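Local structure of CD1-2 antigen (Gallus gallus, 3DBX) at residues Ala235-Thr240 with Arg252-Val257; Arg54-Glu59 with Gly181-Glu186; Arg133-Pro138 with Thr151-Arg156; Phe13-Thr18 with Gly31-Ala36. The protein probably presents lipid antigens to T cells, as other CD1 molecules do, holding hydrocarbon chains in a groove between two helices above a beta sheet. All blocks are in the same frame, centred on the assembly; numbering follows the deposited sequence.

Contact 1: Ala235-Thr240 with Arg252-Val257; sequences ALSTGT and RSTLLV
Leu-236 and Leu-255 both carry CG anti to the backbone N (chi1 -152° and -178°), and from neighbouring antiparallel strands their side chains cross obliquely on one face of an immunoglobulin C1-set sheet. The touch is made by a single methyl: CD1 of Leu-255 comes 4.0 Å from CG of Leu-236. Trp-223, on the strand 220-225 of the facing sheet, packs against both leucines, which places the pair on the face turned toward the other sheet of the sandwich, Leu-255 buried and Leu-236 nearer the edge. Ser-253 and Thr-238 form the next pair on this face, where OG of Ser-253 gives a weak bond to the carbonyl O of Ser-237. That oxygen is gripped more firmly by the backbone N of Thr-254, at 2.6 Å. Ser-237 and Thr-254 are a hydrogen-bonded pair, the return bond running from Ser-237 N to Thr-254 O, and their side chains lie on the other face. Further along the edge strand, Gly-239 N reaches Arg-252 O at 2.8 Å, while at the opposite end Leu-256 N bonds Ala-235 O at the same length. A water completes this last corner, donating to Ala-235 O at 3.1 Å and lying 2.7 Å from OG1 of Thr-254.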
# COMPACT_ATOMS: atom_id res chain seq x y z
N ALA A 235 -25.74 10.03 -2.32
CA ALA A 235 -25.31 11.41 -2.47
C ALA A 235 -23.88 11.65 -1.98
O ALA A 235 -23.23 12.57 -2.45
CB ALA A 235 -26.27 12.34 -1.75
N LEU A 236 -23.41 10.83 -1.05
CA LEU A 236 -22.15 11.08 -0.34
C LEU A 236 -21.12 10.01 -0.72
O LEU A 236 -21.37 8.82 -0.60
CB LEU A 236 -22.40 11.05 1.18
CG LEU A 236 -21.55 11.85 2.18
CD1 LEU A 236 -21.79 11.26 3.54
CD2 LEU A 236 -20.11 11.78 1.88
N SER A 237 -19.96 10.44 -1.18
CA SER A 237 -18.88 9.51 -1.46
C SER A 237 -17.61 10.00 -0.77
O SER A 237 -17.17 11.12 -0.96
CB SER A 237 -18.67 9.38 -2.97
OG SER A 237 -17.44 8.71 -3.28
N THR A 238 -17.02 9.15 0.07
CA THR A 238 -15.70 9.49 0.56
C THR A 238 -14.72 8.57 -0.13
O THR A 238 -14.94 7.36 -0.21
CB THR A 238 -15.60 9.47 2.09
OG1 THR A 238 -14.22 9.64 2.47
CG2 THR A 238 -16.21 8.18 2.68
N GLY A 239 -13.69 9.17 -0.71
CA GLY A 239 -12.74 8.43 -1.51
C GLY A 239 -11.79 7.62 -0.65
O GLY A 239 -11.91 7.57 0.59
N THR A 240 -10.85 6.98 -1.32
CA THR A 240 -9.85 6.17 -0.68
C THR A 240 -8.69 7.11 -0.39
O THR A 240 -8.54 8.14 -1.05
CB THR A 240 -9.44 5.00 -1.60
OG1 THR A 240 -10.60 4.24 -1.95
CG2 THR A 240 -8.47 4.07 -0.93
N ARG A 252 -10.19 12.65 -0.86
CA ARG A 252 -11.22 13.54 -1.39
C ARG A 252 -12.57 12.98 -0.92
O ARG A 252 -12.81 11.77 -1.08
CB ARG A 252 -11.16 13.44 -2.92
CG ARG A 252 -11.03 14.74 -3.73
CD ARG A 252 -10.83 14.35 -5.25
NE ARG A 252 -11.81 14.99 -6.15
CZ ARG A 252 -12.96 14.44 -6.57
NH1 ARG A 252 -13.32 13.23 -6.16
NH2 ARG A 252 -13.74 15.12 -7.40
N SER A 253 -13.43 13.82 -0.34
CA SER A 253 -14.81 13.41 -0.04
C SER A 253 -15.75 14.27 -0.87
O SER A 253 -15.44 15.41 -1.12
CB SER A 253 -15.13 13.60 1.45
OG SER A 253 -16.47 13.15 1.69
N THR A 254 -16.87 13.71 -1.35
CA THR A 254 -17.77 14.51 -2.17
C THR A 254 -19.20 14.30 -1.76
O THR A 254 -19.56 13.20 -1.29
CB THR A 254 -17.67 14.20 -3.71
OG1 THR A 254 -18.16 12.90 -4.00
CG2 THR A 254 -16.23 14.35 -4.25
N LEU A 255 -20.02 15.34 -1.97
CA LEU A 255 -21.44 15.32 -1.65
C LEU A 255 -22.21 15.93 -2.82
O LEU A 255 -21.96 17.08 -3.19
CB LEU A 255 -21.73 16.13 -0.39
CG LEU A 255 -23.19 16.17 0.12
CD1 LEU A 255 -23.65 14.78 0.52
CD2 LEU A 255 -23.38 17.16 1.26
N LEU A 256 -23.14 15.17 -3.39
CA LEU A 256 -24.09 15.77 -4.35
C LEU A 256 -25.18 16.59 -3.65
O LEU A 256 -25.80 16.13 -2.71
CB LEU A 256 -24.71 14.72 -5.26
CG LEU A 256 -23.71 14.06 -6.22
CD1 LEU A 256 -24.14 12.62 -6.56
CD2 LEU A 256 -23.60 14.88 -7.50
N VAL A 257 -25.38 17.83 -4.12
CA VAL A 257 -26.43 18.69 -3.58
C VAL A 257 -27.22 19.33 -4.73
O VAL A 257 -26.74 19.39 -5.86
CB VAL A 257 -25.84 19.77 -2.65
CG1 VAL A 257 -25.05 19.13 -1.49
CG2 VAL A 257 -24.92 20.74 -3.43
O HOH W 1 -20.72 12.12 -4.24
O HOH W 2 -14.73 10.67 -3.27
O HOH W 3 -9.48 10.10 -2.36

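Contact 2: Arg54-Glu59 with Gly181-Glu186; sequences RPWVQE and GRTDLE
Trp-56 and Gly-181 make the close-packed half of this contact, an example of a backbone methylene filling the place over an aromatic face. CA of Gly-181 sits 3.3 Å from the centroid of the six-membered ring and 13° off the ring normal, a CH-pi contact centred on the indole. Arg-54 CB and Val-57 CG2 lie over the opposite face, nearer its rim, so that the ring is clamped between its own loop and the start of the short helix 182-185. With chi1 at 60°, CG of Trp-56 stands between the backbone N and the carbonyl carbon, and the indole is thereby swung across to Gly-181. In this MHC class I-like fold the contact joins the loop after strand 50-52 to the turn that follows the long helix 156-180; Leu-177 and Glu-180 of that helix also touch the indole.

The polar side is much looser. Asp-184 OD2 lies in the indole plane at its edge, where NE1 of Trp-56 gives it a straight but weak bond of 3.5 Å. The same oxygen is 3.4 Å from NE of Arg-54, well out of the guanidinium plane, which makes the salt bridge one of charge alone. Near the exposed Thr-183, the packing thins to one methyl, CG2, set obliquely to the ring at 3.7 Å from Trp-56 CD1.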
# COMPACT_ATOMS: atom_id res chain seq x y z
N ARG A 54 15.95 3.11 6.98
CA ARG A 54 15.97 4.21 7.95
C ARG A 54 17.26 4.21 8.74
O ARG A 54 17.76 3.14 9.06
CB ARG A 54 14.77 4.13 8.91
CG ARG A 54 13.42 4.19 8.20
CD ARG A 54 13.13 5.60 7.76
NE ARG A 54 11.83 5.68 7.11
CZ ARG A 54 11.62 6.28 5.94
NH1 ARG A 54 12.63 6.88 5.30
NH2 ARG A 54 10.40 6.30 5.41
N PRO A 55 17.81 5.42 9.06
CA PRO A 55 19.08 5.52 9.79
C PRO A 55 19.01 4.97 11.22
O PRO A 55 20.05 4.58 11.76
CB PRO A 55 19.39 7.03 9.78
CG PRO A 55 18.54 7.60 8.68
CD PRO A 55 17.29 6.76 8.72
N TRP A 56 17.81 4.94 11.81
CA TRP A 56 17.58 4.34 13.15
C TRP A 56 17.39 2.80 13.14
O TRP A 56 17.32 2.19 14.21
CB TRP A 56 16.38 5.03 13.86
CG TRP A 56 15.05 4.93 13.11
CD1 TRP A 56 14.51 5.87 12.28
CD2 TRP A 56 14.11 3.84 13.13
NE1 TRP A 56 13.31 5.43 11.77
CE2 TRP A 56 13.05 4.19 12.27
CE3 TRP A 56 14.08 2.61 13.78
CZ2 TRP A 56 11.96 3.35 12.06
CZ3 TRP A 56 13.01 1.78 13.56
CH2 TRP A 56 11.96 2.15 12.71
N VAL A 57 17.29 2.18 11.96
CA VAL A 57 17.03 0.74 11.82
C VAL A 57 18.26 -0.22 11.90
O VAL A 57 18.12 -1.39 12.31
CB VAL A 57 16.23 0.44 10.49
CG1 VAL A 57 16.27 -1.04 10.12
CG2 VAL A 57 14.78 0.89 10.60
N GLN A 58 19.46 0.28 11.56
CA GLN A 58 20.62 -0.57 11.20
C GLN A 58 21.27 -1.38 12.33
O GLN A 58 21.22 -2.62 12.32
CB GLN A 58 21.68 0.28 10.47
CG GLN A 58 22.53 -0.48 9.44
CD GLN A 58 23.65 -1.29 10.07
OE1 GLN A 58 24.55 -0.75 10.73
NE2 GLN A 58 23.60 -2.60 9.87
N GLU A 59 21.91 -0.67 13.27
CA GLU A 59 22.71 -1.29 14.33
C GLU A 59 21.86 -1.79 15.50
O GLU A 59 22.28 -1.75 16.66
CB GLU A 59 23.78 -0.30 14.84
N GLY A 181 12.67 4.11 16.86
CA GLY A 181 12.11 4.67 15.64
C GLY A 181 11.02 5.69 15.80
O GLY A 181 10.23 5.88 14.86
N ARG A 182 10.96 6.35 16.95
CA ARG A 182 9.85 7.28 17.20
C ARG A 182 9.81 8.49 16.27
O ARG A 182 8.74 9.02 16.00
CB ARG A 182 9.77 7.70 18.65
CG ARG A 182 9.32 6.57 19.55
CD ARG A 182 8.87 7.08 20.93
NE ARG A 182 9.98 7.24 21.83
CZ ARG A 182 9.96 7.97 22.93
NH1 ARG A 182 8.87 8.67 23.28
NH2 ARG A 182 11.05 8.03 23.67
N THR A 183 10.98 8.88 15.76
CA THR A 183 11.10 9.98 14.80
C THR A 183 10.17 9.82 13.58
O THR A 183 9.65 10.79 13.05
CB THR A 183 12.59 10.24 14.41
OG1 THR A 183 12.68 11.44 13.65
CG2 THR A 183 13.17 9.09 13.61
N ASP A 184 9.97 8.58 13.16
CA ASP A 184 8.99 8.21 12.12
C ASP A 184 7.65 7.71 12.68
O ASP A 184 6.56 8.10 12.21
CB ASP A 184 9.62 7.16 11.21
CG ASP A 184 10.26 7.77 10.00
OD1 ASP A 184 9.51 8.35 9.16
OD2 ASP A 184 11.49 7.69 9.88
N LEU A 185 7.72 6.82 13.67
CA LEU A 185 6.50 6.23 14.25
C LEU A 185 5.63 7.20 15.07
O LEU A 185 4.41 7.00 15.14
CB LEU A 185 6.85 4.99 15.07
CG LEU A 185 7.72 3.95 14.35
CD1 LEU A 185 8.33 2.97 15.34
CD2 LEU A 185 6.91 3.23 13.27
N GLU A 186 6.22 8.23 15.70
CA GLU A 186 5.39 9.24 16.38
C GLU A 186 5.28 10.62 15.72
O GLU A 186 4.90 11.58 16.37
CB GLU A 186 5.78 9.38 17.87
CG GLU A 186 5.61 8.10 18.66
CD GLU A 186 6.10 8.22 20.10
OE1 GLU A 186 6.39 9.35 20.59
OE2 GLU A 186 6.16 7.14 20.75

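Contact 3: Arg133-Pro138 with Thr151-Arg156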
# COMPACT_ATOMS: atom_id res chain seq x y z
N ARG A 133 -3.05 -24.75 15.52
CA ARG A 133 -3.23 -26.13 15.07
C ARG A 133 -1.95 -26.77 14.51
O ARG A 133 -1.99 -27.92 14.05
CB ARG A 133 -4.35 -26.18 14.02
N GLU A 134 -0.84 -26.04 14.54
CA GLU A 134 0.46 -26.53 14.03
C GLU A 134 0.32 -27.12 12.62
O GLU A 134 0.82 -28.22 12.33
CB GLU A 134 1.08 -27.53 15.03
CG GLU A 134 2.56 -27.81 14.81
CD GLU A 134 3.22 -28.54 15.97
OE1 GLU A 134 2.77 -29.64 16.36
OE2 GLU A 134 4.23 -28.00 16.48
N ARG A 135 -0.37 -26.38 11.74
CA ARG A 135 -0.83 -26.90 10.45
C ARG A 135 -0.92 -25.83 9.36
O ARG A 135 -1.33 -24.70 9.63
CB ARG A 135 -2.21 -27.55 10.63
CG ARG A 135 -2.78 -28.25 9.41
CD ARG A 135 -4.16 -28.85 9.71
NE ARG A 135 -5.21 -27.83 9.91
CZ ARG A 135 -6.25 -27.98 10.73
NH1 ARG A 135 -6.38 -29.09 11.45
NH2 ARG A 135 -7.15 -27.01 10.85
N TRP A 136 -0.55 -26.20 8.14
CA TRP A 136 -0.81 -25.39 6.94
C TRP A 136 -2.13 -25.84 6.29
O TRP A 136 -2.34 -27.04 6.07
CB TRP A 136 0.33 -25.55 5.95
CG TRP A 136 1.57 -24.83 6.35
CD1 TRP A 136 2.52 -25.28 7.22
CD2 TRP A 136 2.00 -23.54 5.90
NE1 TRP A 136 3.52 -24.34 7.34
CE2 TRP A 136 3.23 -23.27 6.54
CE3 TRP A 136 1.48 -22.59 5.02
CZ2 TRP A 136 3.94 -22.08 6.33
CZ3 TRP A 136 2.18 -21.41 4.81
CH2 TRP A 136 3.40 -21.17 5.46
N VAL A 137 -3.00 -24.88 5.98
CA VAL A 137 -4.36 -25.15 5.49
C VAL A 137 -4.56 -24.67 4.05
O VAL A 137 -4.22 -23.52 3.72
CB VAL A 137 -5.45 -24.49 6.39
CG1 VAL A 137 -6.73 -25.28 6.34
CG2 VAL A 137 -4.97 -24.35 7.84
N PRO A 138 -5.12 -25.55 3.18
CA PRO A 138 -5.39 -25.19 1.78
C PRO A 138 -6.50 -24.14 1.64
O PRO A 138 -7.51 -24.22 2.34
CB PRO A 138 -5.86 -26.52 1.16
CG PRO A 138 -5.44 -27.57 2.12
CD PRO A 138 -5.51 -26.94 3.46
N THR A 151 3.31 -30.82 2.07
CA THR A 151 4.76 -30.73 2.23
C THR A 151 5.12 -29.84 3.42
O THR A 151 6.01 -30.17 4.21
CB THR A 151 5.44 -30.19 0.94
OG1 THR A 151 4.95 -30.91 -0.21
CG2 THR A 151 6.95 -30.34 1.01
N LEU A 152 4.44 -28.70 3.53
CA LEU A 152 4.73 -27.76 4.61
C LEU A 152 4.36 -28.29 6.01
O LEU A 152 5.16 -28.15 6.95
CB LEU A 152 4.09 -26.39 4.34
CG LEU A 152 4.76 -25.53 3.26
CD1 LEU A 152 3.87 -24.37 2.86
CD2 LEU A 152 6.14 -25.03 3.72
N THR A 153 3.18 -28.91 6.13
CA THR A 153 2.72 -29.45 7.41
C THR A 153 3.61 -30.61 7.85
O THR A 153 3.94 -30.72 9.03
CB THR A 153 1.24 -29.91 7.36
OG1 THR A 153 0.44 -28.88 6.77
CG2 THR A 153 0.71 -30.19 8.76
N ASP A 154 4.01 -31.46 6.89
CA ASP A 154 4.91 -32.60 7.16
C ASP A 154 6.27 -32.14 7.65
O ASP A 154 6.90 -32.81 8.47
CB ASP A 154 5.09 -33.50 5.92
CG ASP A 154 3.91 -34.49 5.70
OD1 ASP A 154 2.98 -34.74 6.99
OD2 ASP A 154 3.61 -34.94 4.31
N LEU A 155 6.73 -30.99 7.14
CA LEU A 155 7.97 -30.38 7.60
C LEU A 155 7.79 -29.84 9.02
O LEU A 155 7.52 -28.65 9.23
CB LEU A 155 8.44 -29.31 6.61
CG LEU A 155 9.46 -29.72 5.54
CD1 LEU A 155 9.12 -31.04 4.79
CD2 LEU A 155 9.68 -28.57 4.55
N ARG A 156 7.92 -30.73 10.01
CA ARG A 156 7.64 -30.40 11.41
C ARG A 156 8.64 -29.40 11.99
O ARG A 156 8.30 -28.61 12.89
CB ARG A 156 7.58 -31.68 12.25
CG ARG A 156 6.32 -32.53 12.02
CD ARG A 156 5.12 -32.04 12.86
NE ARG A 156 5.34 -32.25 14.30
CZ ARG A 156 5.04 -33.37 14.96
NH1 ARG A 156 4.51 -34.42 14.33
NH2 ARG A 156 5.28 -33.45 16.27
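The hydroxyl oxygen OG1 of Thr-153 works in two directions at once: it accepts from the backbone N of Trp-136 at 3.2 Å, with an N-H...O angle of 150°, and is also bonded to the carbonyl O of Ser-149, one turn back in helix 143-154. Thr-153 has chi1 at -48°, OG1 anti to the carbonyl carbon, and its other branch, CG2, is left to lie against Arg-135, 4.0 Å from CG of that residue. The two side chains run side by side in the same direction, while the arginine's charged end goes to a salt bridge with Glu-130. The apolar half is a leucine laid over one indole face. CB of Leu-152 is 3.5 Å from the centroid of the five-membered ring of Trp-136, a CH-pi contact 12° off the normal, and CD1 of Leu-152 extends the cover, 3.7 Å from both CD2 and CE3 of Trp-136. Farther out, Glu-134 and Arg-156 bring opposite charges near each other without a salt bridge. Bound palmitic acid touches both Trp-136 and Leu-152, so this junction of the edge strand 135-138 with helix 143-154 forms part of the wall of the lipid-binding groove of a CD1 fold.

Contact 4: Phe13-Thr18 with Gly31-Ala36; sequences FQLFYT and GMALLA
Tyr-17 has CA of Gly-31 over one face of its ring, 4.2 Å above the plane and offset toward the rim; with only hydrogen on that side of the glycine, the ring can lean across to the neighbouring strand. The Phe-16 ring, on the other face of the sheet, stacks with His-102 of strand 97-107; it has Met-32 O near its plane at the edge, and CD1 of Leu-34 approaches it obliquely, 3.6 Å from CE2. The ring of Phe-13 also meets its partner at a slant: CZ lies 4.0 Å from CB of Ala-33. That methyl is shared, because CD2 of Leu-15 presses on it at 3.5 Å, tighter than usual for two carbons. In Leu-15, CG is anti to the carbonyl carbon, and with chi1 -67° and chi2 167° the CD2 branch is carried over toward Ala-33.

Between these two faces runs a regular antiparallel hairpin ladder. Gln-14 and Leu-34 exchange two backbone bonds, as do Phe-16 and Met-32, among them Leu-34 N to Gln-14 O at 2.8 Å. A water bridges the strands beside the ladder, accepting from NE2 of Gln-14 at 2.9 Å and donating to Ala-36 O, while OE1 of the glutamine bonds His-102.

The hairpin is part of the floor of the MHC class I-like groove. Phe-13, Leu-15 and Leu-35 lie under helix 156-180, where Phe-13 meets Phe-170 and Tyr-173 edge-to-face, and helix 66-71 touches Leu-15 and Tyr-17 through Leu-70. On the Phe-16 side, another protein chain packs against the sheet, and strands 97-107 and 38-43 flank the hairpin.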
# COMPACT_ATOMS: atom_id res chain seq x y z
N PHE A 13 4.17 -5.47 12.69
CA PHE A 13 5.24 -5.81 11.77
C PHE A 13 4.71 -6.70 10.65
O PHE A 13 4.08 -7.71 10.92
CB PHE A 13 6.34 -6.55 12.53
CG PHE A 13 7.54 -6.84 11.70
CD1 PHE A 13 8.36 -5.80 11.24
CD2 PHE A 13 7.87 -8.14 11.38
CE1 PHE A 13 9.49 -6.06 10.47
CE2 PHE A 13 8.99 -8.41 10.59
CZ PHE A 13 9.81 -7.37 10.16
N GLN A 14 4.96 -6.32 9.40
CA GLN A 14 4.50 -7.05 8.23
C GLN A 14 5.60 -7.24 7.20
O GLN A 14 6.45 -6.38 7.04
CB GLN A 14 3.34 -6.31 7.55
CG GLN A 14 2.07 -6.25 8.37
CD GLN A 14 0.93 -5.63 7.57
OE1 GLN A 14 0.19 -6.34 6.90
NE2 GLN A 14 0.81 -4.31 7.63
N LEU A 15 5.52 -8.36 6.48
CA LEU A 15 6.43 -8.73 5.43
C LEU A 15 5.59 -9.07 4.19
O LEU A 15 4.62 -9.83 4.27
CB LEU A 15 7.25 -9.95 5.84
CG LEU A 15 8.26 -9.88 6.98
CD1 LEU A 15 8.71 -11.31 7.40
CD2 LEU A 15 9.46 -9.07 6.58
N PHE A 16 5.99 -8.52 3.06
CA PHE A 16 5.34 -8.76 1.78
C PHE A 16 6.40 -9.23 0.77
O PHE A 16 7.33 -8.50 0.50
CB PHE A 16 4.79 -7.41 1.27
CG PHE A 16 3.72 -6.82 2.13
CD1 PHE A 16 2.39 -7.05 1.85
CD2 PHE A 16 4.04 -6.04 3.23
CE1 PHE A 16 1.38 -6.51 2.67
CE2 PHE A 16 3.05 -5.50 4.06
CZ PHE A 16 1.73 -5.73 3.78
N TYR A 17 6.26 -10.42 0.19
CA TYR A 17 7.25 -10.94 -0.75
C TYR A 17 6.56 -11.40 -2.02
O TYR A 17 5.53 -12.05 -1.93
CB TYR A 17 7.99 -12.14 -0.16
CG TYR A 17 9.13 -11.77 0.74
CD1 TYR A 17 10.43 -11.77 0.27
CD2 TYR A 17 8.90 -11.38 2.05
CE1 TYR A 17 11.51 -11.40 1.11
CE2 TYR A 17 9.98 -11.01 2.90
CZ TYR A 17 11.26 -11.02 2.41
OH TYR A 17 12.32 -10.67 3.25
N THR A 18 7.16 -11.08 -3.17
CA THR A 18 6.68 -11.50 -4.51
C THR A 18 7.83 -12.21 -5.22
O THR A 18 8.96 -11.69 -5.34
CB THR A 18 6.22 -10.31 -5.33
OG1 THR A 18 5.16 -9.63 -4.64
CG2 THR A 18 5.72 -10.73 -6.70
N GLY A 31 10.44 -7.53 -2.16
CA GLY A 31 9.97 -7.76 -0.81
C GLY A 31 10.19 -6.54 0.06
O GLY A 31 11.14 -5.76 -0.14
N MET A 32 9.29 -6.38 1.01
CA MET A 32 9.33 -5.24 1.94
C MET A 32 8.97 -5.66 3.34
O MET A 32 8.11 -6.51 3.51
CB MET A 32 8.32 -4.20 1.51
CG MET A 32 8.51 -2.88 2.26
SD MET A 32 7.32 -1.71 1.67
CE MET A 32 7.68 -1.71 -0.08
N ALA A 33 9.63 -5.08 4.33
CA ALA A 33 9.21 -5.20 5.72
C ALA A 33 8.74 -3.84 6.22
O ALA A 33 9.42 -2.83 6.01
CB ALA A 33 10.37 -5.70 6.58
N LEU A 34 7.62 -3.84 6.94
CA LEU A 34 6.98 -2.59 7.44
C LEU A 34 6.73 -2.68 8.93
O LEU A 34 6.35 -3.73 9.40
CB LEU A 34 5.60 -2.39 6.76
CG LEU A 34 5.43 -2.11 5.27
CD1 LEU A 34 3.94 -2.13 4.99
CD2 LEU A 34 5.90 -0.75 4.94
N LEU A 35 6.95 -1.58 9.64
CA LEU A 35 6.41 -1.39 10.97
C LEU A 35 5.45 -0.21 10.83
O LEU A 35 5.88 0.84 10.35
CB LEU A 35 7.52 -1.09 12.00
CG LEU A 35 7.10 -1.03 13.47
CD1 LEU A 35 6.64 -2.38 13.97
CD2 LEU A 35 8.22 -0.48 14.39
N ALA A 36 4.18 -0.37 11.24
CA ALA A 36 3.09 0.54 10.83
C ALA A 36 3.11 0.71 9.30
O ALA A 36 3.07 -0.29 8.58
CB ALA A 36 3.17 1.90 11.57
O HOH W 4 2.50 -2.80 9.41

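In the fold
From the N terminus, contact 4 comes first, closing a short hairpin in the sheet that floors the groove. Contact 2 opens soon afterwards at residues 54-59 and closes only at 181-186, a loop of more than 120 residues that holds the helices of both groove walls, 66-71 and 77-89, then 143-154 and 156-180. Contact 3 is nested inside that loop, joining the sheet's last strand to helix 143-154. Contacts 2 and 4 touch, through Leu-185 CD1 and Leu-35 CD2 at 3.6 Å, whereas contacts 3 and 4 do not touch but reach the same sheet, and each has a leucine close to bound palmitic acid. Contact 1 follows in series, a hairpin of the immunoglobulin domain, its centre about 46 Å from that of contact 3.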